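Local coordinates for protein nucleoside diphosphate kinase (Encephalitozoon cuniculi, PDB 3MPD) that probably transfers the gamma phosphate of ATP to nucleoside diphosphates by a ping-pong mechanism through a phosphohistidine intermediate, with magnesium as cofactor, at residues M5-K13 with V124-I135; L34-P44 with M70-G81. All coordinates share one frame; numbering follows the deposited sequence.

Contact 1: residues M5-K13 with V124-I135; sequences MERTFIMIK and VENAEKEIKLWI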
loop_
_atom_site.group_PDB
_atom_site.type_symbol
_atom_site.label_atom_id
_atom_site.label_comp_id
_atom_site.label_asym_id
_atom_site.label_seq_id
_atom_site.Cartn_x
_atom_site.Cartn_y
_atom_site.Cartn_z
ATOM N N MET A 5 -6.151 -1.430 -19.269
ATOM C CA MET A 5 -7.393 -0.655 -19.009
ATOM C C MET A 5 -7.068 0.760 -18.529
ATOM O O MET A 5 -5.895 1.133 -18.392
ATOM C CB MET A 5 -8.280 -1.394 -17.986
ATOM C CG MET A 5 -9.053 -2.595 -18.577
ATOM S SD MET A 5 -10.065 -3.528 -17.368
ATOM C CE MET A 5 -8.817 -4.259 -16.310
ATOM N N GLU A 6 -8.108 1.548 -18.263
ATOM C CA GLU A 6 -7.935 2.908 -17.734
ATOM C C GLU A 6 -7.214 2.875 -16.375
ATOM O O GLU A 6 -7.372 1.923 -15.601
ATOM C CB GLU A 6 -9.314 3.561 -17.627
ATOM C CG GLU A 6 -9.369 4.997 -17.154
ATOM C CD GLU A 6 -10.773 5.584 -17.296
ATOM O OE1 GLU A 6 -11.260 5.712 -18.440
ATOM O OE2 GLU A 6 -11.405 5.921 -16.273
ATOM N N ARG A 7 -6.416 3.896 -16.085
ATOM C CA ARG A 7 -5.819 4.023 -14.743
ATOM C C ARG A 7 -6.051 5.382 -14.065
ATOM O O ARG A 7 -6.339 6.383 -14.732
ATOM C CB ARG A 7 -4.338 3.712 -14.781
ATOM C CG ARG A 7 -3.700 4.147 -16.037
ATOM C CD ARG A 7 -2.306 3.604 -16.147
ATOM N NE ARG A 7 -1.473 4.690 -16.637
ATOM C CZ ARG A 7 -0.147 4.692 -16.603
ATOM N NH1 ARG A 7 0.518 3.648 -16.110
ATOM N NH2 ARG A 7 0.503 5.748 -17.064
ATOM N N THR A 8 -5.911 5.410 -12.734
ATOM C CA THR A 8 -6.149 6.628 -11.957
ATOM C C THR A 8 -5.149 6.747 -10.817
ATOM O O THR A 8 -4.638 5.738 -10.313
ATOM C CB THR A 8 -7.618 6.717 -11.441
ATOM O OG1 THR A 8 -7.883 8.029 -10.921
ATOM C CG2 THR A 8 -7.936 5.657 -10.378
ATOM N N PHE A 9 -4.843 7.983 -10.446
ATOM C CA PHE A 9 -3.884 8.249 -9.395
ATOM C C PHE A 9 -4.630 8.558 -8.115
ATOM O O PHE A 9 -5.472 9.446 -8.079
ATOM C CB PHE A 9 -2.950 9.410 -9.773
ATOM C CG PHE A 9 -1.936 9.716 -8.721
ATOM C CD1 PHE A 9 -0.894 8.825 -8.475
ATOM C CD2 PHE A 9 -2.045 10.870 -7.953
ATOM C CE1 PHE A 9 0.035 9.065 -7.478
ATOM C CE2 PHE A 9 -1.105 11.146 -6.958
ATOM C CZ PHE A 9 -0.068 10.232 -6.709
ATOM N N ILE A 10 -4.321 7.806 -7.071
ATOM C CA ILE A 10 -5.018 7.934 -5.789
ATOM C C ILE A 10 -3.959 8.181 -4.729
ATOM O O ILE A 10 -3.036 7.384 -4.575
ATOM C CB ILE A 10 -5.764 6.647 -5.412
ATOM C CG1 ILE A 10 -6.729 6.189 -6.534
ATOM C CG2 ILE A 10 -6.502 6.806 -4.057
ATOM C CD1 ILE A 10 -7.907 7.191 -6.877
ATOM N N MET A 11 -4.122 9.246 -3.954
ATOM C CA MET A 11 -3.122 9.575 -2.954
ATOM C C MET A 11 -3.792 9.832 -1.623
ATOM O O MET A 11 -4.662 10.717 -1.514
ATOM C CB MET A 11 -2.307 10.791 -3.424
ATOM C CG MET A 11 -1.256 11.272 -2.444
ATOM S SD MET A 11 -0.256 12.609 -3.170
ATOM C CE MET A 11 -1.491 13.813 -3.671
ATOM N N ILE A 12 -3.393 9.060 -0.616
ATOM C CA ILE A 12 -3.884 9.281 0.745
ATOM C C ILE A 12 -3.112 10.453 1.347
ATOM O O ILE A 12 -1.865 10.408 1.415
ATOM C CB ILE A 12 -3.739 8.034 1.641
ATOM C CG1 ILE A 12 -4.430 6.831 0.988
ATOM C CG2 ILE A 12 -4.252 8.329 3.105
ATOM C CD1 ILE A 12 -4.389 5.539 1.859
ATOM N N LYS A 13 -3.857 11.473 1.791
ATOM C CA LYS A 13 -3.265 12.748 2.255
ATOM C C LYS A 13 -2.665 12.561 3.646
ATOM O O LYS A 13 -3.083 11.643 4.375
ATOM C CB LYS A 13 -4.341 13.857 2.254
ATOM C CG LYS A 13 -4.907 14.124 0.848
ATOM C CD LYS A 13 -5.666 15.447 0.768
ATOM C CE LYS A 13 -5.948 15.778 -0.704
ATOM N NZ LYS A 13 -6.968 16.864 -0.756
ATOM N N VAL A 124 -8.817 11.435 -17.201
ATOM C CA VAL A 124 -7.732 10.580 -17.700
ATOM C C VAL A 124 -6.436 11.366 -17.977
ATOM O O VAL A 124 -5.335 10.916 -17.638
ATOM C CB VAL A 124 -8.202 9.775 -18.946
ATOM C CG1 VAL A 124 -7.025 9.321 -19.810
ATOM C CG2 VAL A 124 -9.066 8.574 -18.503
ATOM N N GLU A 125 -6.580 12.543 -18.589
ATOM C CA GLU A 125 -5.461 13.457 -18.838
ATOM C C GLU A 125 -4.682 13.791 -17.550
ATOM O O GLU A 125 -3.453 13.677 -17.512
ATOM C CB GLU A 125 -5.971 14.729 -19.538
ATOM C CG GLU A 125 -4.956 15.862 -19.613
ATOM C CD GLU A 125 -5.373 16.962 -20.562
ATOM O OE1 GLU A 125 -5.232 16.768 -21.797
ATOM O OE2 GLU A 125 -5.813 18.033 -20.073
ATOM N N ASN A 126 -5.396 14.178 -16.498
ATOM C CA ASN A 126 -4.753 14.477 -15.214
ATOM C C ASN A 126 -4.177 13.248 -14.504
ATOM O O ASN A 126 -3.110 13.329 -13.900
ATOM C CB ASN A 126 -5.686 15.273 -14.304
ATOM C CG ASN A 126 -5.855 16.719 -14.776
ATOM O OD1 ASN A 126 -5.089 17.198 -15.592
ATOM N ND2 ASN A 126 -6.878 17.400 -14.270
ATOM N N ALA A 127 -4.859 12.111 -14.602
ATOM C CA ALA A 127 -4.308 10.858 -14.091
ATOM C C ALA A 127 -2.926 10.528 -14.681
ATOM O O ALA A 127 -2.012 10.125 -13.955
ATOM C CB ALA A 127 -5.253 9.733 -14.376
ATOM N N GLU A 128 -2.787 10.671 -15.994
ATOM C CA GLU A 128 -1.505 10.367 -16.674
ATOM C C GLU A 128 -0.387 11.322 -16.245
ATOM O O GLU A 128 0.720 10.889 -15.928
ATOM C CB GLU A 128 -1.686 10.377 -18.195
ATOM C CG GLU A 128 -2.551 9.199 -18.673
ATOM C CD GLU A 128 -2.016 7.841 -18.225
ATOM O OE1 GLU A 128 -0.849 7.513 -18.562
ATOM O OE2 GLU A 128 -2.768 7.089 -17.549
ATOM N N LYS A 129 -0.700 12.612 -16.196
ATOM C CA LYS A 129 0.224 13.624 -15.675
ATOM C C LYS A 129 0.626 13.330 -14.220
ATOM O O LYS A 129 1.806 13.402 -13.893
ATOM C CB LYS A 129 -0.382 15.043 -15.803
ATOM C CG LYS A 129 0.342 16.128 -14.988
ATOM C CD LYS A 129 -0.446 17.431 -14.920
ATOM C CE LYS A 129 -0.166 18.158 -13.614
ATOM N NZ LYS A 129 -0.379 19.609 -13.727
ATOM N N GLU A 130 -0.353 13.021 -13.360
ATOM C CA GLU A 130 -0.085 12.752 -11.943
ATOM C C GLU A 130 0.739 11.472 -11.755
ATOM O O GLU A 130 1.670 11.457 -10.956
ATOM C CB GLU A 130 -1.387 12.691 -11.114
ATOM C CG GLU A 130 -2.092 14.067 -10.994
ATOM C CD GLU A 130 -3.573 13.967 -10.593
ATOM O OE1 GLU A 130 -4.050 12.855 -10.215
ATOM O OE2 GLU A 130 -4.267 15.021 -10.633
ATOM N N ILE A 131 0.404 10.413 -12.490
ATOM C CA ILE A 131 1.203 9.183 -12.440
ATOM C C ILE A 131 2.683 9.434 -12.796
ATOM O O ILE A 131 3.576 9.013 -12.044
ATOM C CB ILE A 131 0.589 8.066 -13.298
ATOM C CG1 ILE A 131 -0.724 7.596 -12.664
ATOM C CG2 ILE A 131 1.571 6.891 -13.461
ATOM C CD1 ILE A 131 -1.636 6.832 -13.587
ATOM N N LYS A 132 2.939 10.148 -13.902
ATOM C CA LYS A 132 4.317 10.465 -14.313
ATOM C C LYS A 132 5.012 11.396 -13.322
ATOM O O LYS A 132 6.213 11.304 -13.114
ATOM C CB LYS A 132 4.370 11.078 -15.725
ATOM C CG LYS A 132 3.840 10.165 -16.842
ATOM C CD LYS A 132 3.815 10.894 -18.194
ATOM C CE LYS A 132 2.587 10.484 -19.021
ATOM N NZ LYS A 132 2.129 11.626 -19.887
ATOM N N LEU A 133 4.246 12.287 -12.708
ATOM C CA LEU A 133 4.788 13.223 -11.726
ATOM C C LEU A 133 5.234 12.522 -10.436
ATOM O O LEU A 133 6.346 12.737 -9.962
ATOM C CB LEU A 133 3.745 14.298 -11.415
ATOM C CG LEU A 133 4.158 15.449 -10.518
ATOM C CD1 LEU A 133 5.366 16.254 -11.101
ATOM C CD2 LEU A 133 2.933 16.331 -10.269
ATOM N N TRP A 134 4.371 11.664 -9.894
ATOM C CA TRP A 134 4.607 11.048 -8.588
ATOM C C TRP A 134 5.268 9.668 -8.597
ATOM O O TRP A 134 5.974 9.317 -7.647
ATOM C CB TRP A 134 3.275 10.899 -7.836
ATOM C CG TRP A 134 2.644 12.173 -7.436
ATOM C CD1 TRP A 134 1.713 12.888 -8.140
ATOM C CD2 TRP A 134 2.871 12.887 -6.230
ATOM N NE1 TRP A 134 1.342 14.004 -7.437
ATOM C CE2 TRP A 134 2.040 14.030 -6.258
ATOM C CE3 TRP A 134 3.694 12.673 -5.118
ATOM C CZ2 TRP A 134 1.996 14.946 -5.215
ATOM C CZ3 TRP A 134 3.664 13.584 -4.086
ATOM C CH2 TRP A 134 2.818 14.715 -4.141
ATOM N N ILE A 135 4.991 8.876 -9.634
ATOM C CA ILE A 135 5.385 7.458 -9.665
ATOM C C ILE A 135 6.484 7.198 -10.686
ATOM O O ILE A 135 7.509 6.607 -10.348
ATOM C CB ILE A 135 4.182 6.522 -9.987
ATOM C CG1 ILE A 135 3.019 6.767 -9.041
ATOM C CG2 ILE A 135 4.609 5.059 -9.937
ATOM C CD1 ILE A 135 3.286 6.339 -7.615
HETATM O O HOH W 1 -5.413 6.845 -17.145
#
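Beside the probable phosphohistidine site of this kinase, helix 124-134 packs across one face of strand 7-12, and Phe-9 and Trp-134 form the centre of the contact. The two rings make an offset stack, Phe-9 against the five-membered ring of Trp-134, with planes 15° apart and Phe-9 CZ 3.4 Å from Trp-134 CG. Phe-9 gets there because its CG stands anti to the backbone N (chi1 -180°), on a CB that points at the helix. Two residues on, Met-11 takes the six-membered ring of the same indole: its SD lies over the face, 3.9 Å from the centroid, a Met-aromatic contact. The indole NE1 hydrogen-bonds to His-52 ND1.

The sheet is that of the ferredoxin-like fold of NDP kinases, and the helix crosses strand 7-12 at 59°, close enough for Ala-127 CB to sit 3.5 Å from Arg-7 O. Glu-130 follows on the same helical face. Its OE1 lies 3.6 Å from Phe-9 CD2 and is hydrogen-bonded to Ser-121 OG and to NE2 of His-119, the probable phosphorylated residue, so the glutamate probably orients that imidazole.

Nearer the start of the helix, Arg-7 grips Glu-128 side-on in a salt bridge: Arg-7 NE donates to Glu-128 OE2 at 2.9 Å, nearly straight, and Arg-7 NH2 reaches Glu-128 OE1 at 2.7 Å. Guanidinium and carboxylate are nearly coplanar, while Ile-131 CD1 covers one face of the guanidinium. A water donates to both Arg-7 O and Glu-128 OE2, tying the carboxylate to the strand backbone as well.

Contact 2: residues L34-P44 with M70-G81; sequences LYLAASKCVIP and MSGMVLAMVWVG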
loop_
_atom_site.group_PDB
_atom_site.type_symbol
_atom_site.label_atom_id
_atom_site.label_comp_id
_atom_site.label_asym_id
_atom_site.label_seq_id
_atom_site.Cartn_x
_atom_site.Cartn_y
_atom_site.Cartn_z
ATOM N N LEU A 34 -11.094 -2.801 -8.523
ATOM C CA LEU A 34 -9.967 -2.170 -9.191
ATOM C C LEU A 34 -8.679 -2.920 -8.854
ATOM O O LEU A 34 -8.600 -3.644 -7.852
ATOM C CB LEU A 34 -9.864 -0.680 -8.830
ATOM C CG LEU A 34 -10.994 0.190 -9.418
ATOM C CD1 LEU A 34 -10.963 1.599 -8.817
ATOM C CD2 LEU A 34 -10.946 0.217 -11.010
ATOM N N TYR A 35 -7.678 -2.744 -9.695
ATOM C CA TYR A 35 -6.420 -3.446 -9.515
ATOM C C TYR A 35 -5.331 -2.499 -9.077
ATOM O O TYR A 35 -5.004 -1.568 -9.812
ATOM C CB TYR A 35 -5.995 -4.124 -10.835
ATOM C CG TYR A 35 -6.985 -5.171 -11.295
ATOM C CD1 TYR A 35 -6.980 -6.452 -10.727
ATOM C CD2 TYR A 35 -7.918 -4.888 -12.303
ATOM C CE1 TYR A 35 -7.869 -7.413 -11.130
ATOM C CE2 TYR A 35 -8.824 -5.857 -12.734
ATOM C CZ TYR A 35 -8.797 -7.117 -12.131
ATOM O OH TYR A 35 -9.655 -8.098 -12.547
ATOM N N LEU A 36 -4.744 -2.743 -7.906
ATOM C CA LEU A 36 -3.575 -1.970 -7.486
ATOM C C LEU A 36 -2.376 -2.269 -8.389
ATOM O O LEU A 36 -2.039 -3.446 -8.591
ATOM C CB LEU A 36 -3.237 -2.284 -6.021
ATOM C CG LEU A 36 -2.064 -1.509 -5.422
ATOM C CD1 LEU A 36 -2.418 -0.011 -5.375
ATOM C CD2 LEU A 36 -1.693 -2.031 -4.038
ATOM N N ALA A 37 -1.749 -1.221 -8.942
ATOM C CA ALA A 37 -0.571 -1.374 -9.852
ATOM C C ALA A 37 0.711 -0.680 -9.392
ATOM O O ALA A 37 1.806 -1.001 -9.877
ATOM C CB ALA A 37 -0.907 -0.908 -11.313
ATOM N N ALA A 38 0.585 0.295 -8.494
ATOM C CA ALA A 38 1.776 0.960 -7.961
ATOM C C ALA A 38 1.419 1.543 -6.635
ATOM O O ALA A 38 0.256 1.837 -6.392
ATOM C CB ALA A 38 2.287 2.067 -8.909
ATOM N N SER A 39 2.444 1.728 -5.808
ATOM C CA SER A 39 2.334 2.143 -4.417
ATOM C C SER A 39 3.672 2.745 -4.031
ATOM O O SER A 39 4.743 2.185 -4.389
ATOM C CB SER A 39 2.106 0.917 -3.545
ATOM O OG SER A 39 1.449 1.271 -2.347
ATOM N N LYS A 40 3.638 3.875 -3.328
ATOM C CA LYS A 40 4.861 4.531 -2.901
ATOM C C LYS A 40 4.545 5.455 -1.730
ATOM O O LYS A 40 3.602 6.237 -1.798
ATOM C CB LYS A 40 5.488 5.347 -4.070
ATOM C CG LYS A 40 6.820 5.993 -3.747
ATOM C CD LYS A 40 7.383 6.823 -4.913
ATOM C CE LYS A 40 8.726 7.427 -4.496
ATOM N NZ LYS A 40 9.022 8.787 -5.083
ATOM N N CYS A 41 5.347 5.351 -0.671
ATOM C CA CYS A 41 5.318 6.297 0.440
ATOM C C CYS A 41 6.257 7.451 0.108
ATOM O O CYS A 41 7.435 7.222 -0.195
ATOM C CB CYS A 41 5.785 5.630 1.735
ATOM S SG CYS A 41 4.696 4.295 2.350
ATOM N N VAL A 42 5.743 8.684 0.159
ATOM C CA VAL A 42 6.578 9.868 -0.137
ATOM C C VAL A 42 6.271 11.016 0.806
ATOM O O VAL A 42 5.107 11.237 1.139
ATOM C CB VAL A 42 6.312 10.463 -1.549
ATOM C CG1 VAL A 42 7.581 11.205 -2.065
ATOM C CG2 VAL A 42 5.871 9.408 -2.524
ATOM N N ILE A 43 7.325 11.748 1.185
ATOM C CA ILE A 43 7.221 13.040 1.832
ATOM C C ILE A 43 7.204 14.023 0.655
ATOM O O ILE A 43 8.229 14.204 0.021
ATOM C CB ILE A 43 8.473 13.313 2.707
ATOM C CG1 ILE A 43 8.803 12.091 3.587
ATOM C CG2 ILE A 43 8.342 14.655 3.497
ATOM C CD1 ILE A 43 9.719 11.027 2.864
ATOM N N PRO A 44 6.038 14.625 0.338
ATOM C CA PRO A 44 5.960 15.435 -0.873
ATOM C C PRO A 44 6.888 16.674 -0.859
ATOM O O PRO A 44 7.031 17.336 0.169
ATOM C CB PRO A 44 4.502 15.885 -0.910
ATOM C CG PRO A 44 3.748 14.886 -0.066
ATOM C CD PRO A 44 4.730 14.508 1.012
ATOM N N MET A 70 2.209 19.168 2.659
ATOM C CA MET A 70 3.620 18.950 2.994
ATOM C C MET A 70 3.878 18.479 4.435
ATOM O O MET A 70 5.040 18.259 4.814
ATOM C CB MET A 70 4.431 20.214 2.707
ATOM C CG MET A 70 5.160 20.201 1.375
ATOM S SD MET A 70 5.419 21.899 0.910
ATOM C CE MET A 70 6.741 22.417 2.020
ATOM N N SER A 71 2.811 18.302 5.213
ATOM C CA SER A 71 2.891 18.078 6.662
ATOM C C SER A 71 3.252 16.637 7.038
ATOM O O SER A 71 3.323 16.288 8.228
ATOM C CB SER A 71 1.577 18.494 7.351
ATOM O OG SER A 71 0.483 17.612 7.023
ATOM N N GLY A 72 3.470 15.792 6.037
ATOM C CA GLY A 72 3.826 14.413 6.315
ATOM C C GLY A 72 3.740 13.486 5.126
ATOM O O GLY A 72 3.396 13.900 4.014
ATOM N N MET A 73 4.083 12.226 5.386
ATOM C CA MET A 73 4.111 11.176 4.380
ATOM C C MET A 73 2.726 10.985 3.770
ATOM O O MET A 73 1.701 11.050 4.491
ATOM C CB MET A 73 4.568 9.886 5.049
ATOM C CG MET A 73 5.073 8.790 4.128
ATOM S SD MET A 73 5.287 7.311 5.132
ATOM C CE MET A 73 3.638 6.610 5.071
ATOM N N VAL A 74 2.699 10.765 2.451
ATOM C CA VAL A 74 1.480 10.405 1.733
ATOM C C VAL A 74 1.687 8.993 1.211
ATOM O O VAL A 74 2.831 8.562 1.063
ATOM C CB VAL A 74 1.153 11.369 0.523
ATOM C CG1 VAL A 74 0.840 12.789 1.009
ATOM C CG2 VAL A 74 2.272 11.410 -0.507
ATOM N N LEU A 75 0.590 8.273 0.951
ATOM C CA LEU A 75 0.646 7.008 0.200
ATOM C C LEU A 75 0.090 7.187 -1.213
ATOM O O LEU A 75 -1.131 7.340 -1.406
ATOM C CB LEU A 75 -0.070 5.862 0.945
ATOM C CG LEU A 75 -0.033 4.455 0.306
ATOM C CD1 LEU A 75 1.412 3.938 0.195
ATOM C CD2 LEU A 75 -0.891 3.465 1.103
ATOM N N ALA A 76 0.993 7.184 -2.184
ATOM C CA ALA A 76 0.649 7.387 -3.584
ATOM C C ALA A 76 0.441 6.039 -4.279
ATOM O O ALA A 76 1.292 5.146 -4.166
ATOM C CB ALA A 76 1.750 8.171 -4.283
ATOM N N MET A 77 -0.664 5.913 -5.016
ATOM C CA MET A 77 -1.033 4.642 -5.661
ATOM C C MET A 77 -1.548 4.832 -7.065
ATOM O O MET A 77 -2.107 5.882 -7.397
ATOM C CB MET A 77 -2.183 3.943 -4.864
ATOM C CG MET A 77 -1.762 3.442 -3.502
ATOM S SD MET A 77 -3.116 3.013 -2.364
ATOM C CE MET A 77 -3.701 4.612 -1.861
ATOM N N VAL A 78 -1.434 3.770 -7.849
ATOM C CA VAL A 78 -2.122 3.681 -9.121
ATOM C C VAL A 78 -3.079 2.497 -9.059
ATOM O O VAL A 78 -2.702 1.397 -8.662
ATOM C CB VAL A 78 -1.141 3.501 -10.311
ATOM C CG1 VAL A 78 -1.899 3.490 -11.662
ATOM C CG2 VAL A 78 -0.076 4.596 -10.296
ATOM N N TRP A 79 -4.326 2.750 -9.443
ATOM C CA TRP A 79 -5.356 1.725 -9.487
ATOM C C TRP A 79 -5.862 1.634 -10.922
ATOM O O TRP A 79 -6.103 2.658 -11.561
ATOM C CB TRP A 79 -6.503 2.070 -8.520
ATOM C CG TRP A 79 -6.161 1.872 -7.078
ATOM C CD1 TRP A 79 -5.524 2.770 -6.246
ATOM C CD2 TRP A 79 -6.421 0.697 -6.273
ATOM N NE1 TRP A 79 -5.399 2.227 -4.972
ATOM C CE2 TRP A 79 -5.940 0.969 -4.961
ATOM C CE3 TRP A 79 -7.008 -0.546 -6.532
ATOM C CZ2 TRP A 79 -6.023 0.040 -3.922
ATOM C CZ3 TRP A 79 -7.099 -1.466 -5.499
ATOM C CH2 TRP A 79 -6.594 -1.172 -4.205
ATOM N N VAL A 80 -6.002 0.404 -11.424
ATOM C CA VAL A 80 -6.341 0.170 -12.833
ATOM C C VAL A 80 -7.642 -0.613 -12.937
ATOM O O VAL A 80 -7.927 -1.481 -12.095
ATOM C CB VAL A 80 -5.206 -0.637 -13.523
ATOM C CG1 VAL A 80 -5.563 -1.027 -14.973
ATOM C CG2 VAL A 80 -3.913 0.168 -13.500
ATOM N N GLY A 81 -8.417 -0.318 -13.977
ATOM C CA GLY A 81 -9.621 -1.076 -14.303
ATOM C C GLY A 81 -10.553 -0.250 -15.157
ATOM O O GLY A 81 -10.318 0.956 -15.323
#
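An antiparallel strand pair with a classic beta bulge joins strand 35-42, an outermost strand of the sheet within this chain, to strand 74-80. At the bulge Ala-37 and Ala-38 both face Val-78: Ala-37 N donates to Val-78 O at 2.8 Å, whereas the bond from Ala-38 N to the same oxygen is weak, and Val-78 N donates back to Ala-38 O. On either side of the bulge the pairing is regular, with hydrogen-bonded pairs Tyr-35 with Val-80 before it, Lys-40 with Ala-76 and Val-42 with Val-74 after it.

Trp-79 dominates the face it shares with Leu-36 and Met-77. Leu-36 CD1 rests over the indole, 3.9 Å from the centroid of the five-membered ring, a CH-pi contact made by a side chain whose chi1 of -178° swings CG away from its own N. Leu-34 O meets the same indole at its edge, 3.5 Å from Trp-79 CZ3, and Trp-79 NE1 makes a weak hydrogen bond to Met-77 SD. Farther along this face Cys-41 SG lies 3.9 Å from Leu-75 CD1. On the other face, at the far end, Pro-44 and Val-74 meet tip to tip, Pro-44 CG 3.7 Å from Val-74 CG1.

Ser-39 OG is hydrogen-bonded to Ser-39 OG of the second subunit, and Leu-34 O accepts a hydrogen bond from Arg-20 NH1 of that subunit, placing strand 35-42 at the dimer interface. Within the chain, helix 22-32 covers the Trp-79 face through Ile-26, Phe-29 and Glu-30; Pro-44 and Met-70 lean on Leu-49 of helix 46-52, and strand 7-12 flanks strand 74-80 on the side away from strand 35-42.

Overall arrangement
The chain opens with strand 7-12, whose partner in contact 1, helix 124-134, comes more than a hundred residues later. Contact 2 lies wholly within that long loop: after helix 22-32 the chain runs out along strand 35-42, passes through helices 46-52 and 62-69, and returns along strand 74-80, closing a much shorter loop. The two contacts meet at the shared sheet, where strands 7-12 and 74-80 are neighbours; Ile-10 O lies 2.8 Å from Met-77 N, a probable hydrogen bond. Contact 2 thus builds the sheet out to the edge that faces the second subunit, and contact 1 fastens a late helix onto strand 7-12 in its interior, beside the probable active site.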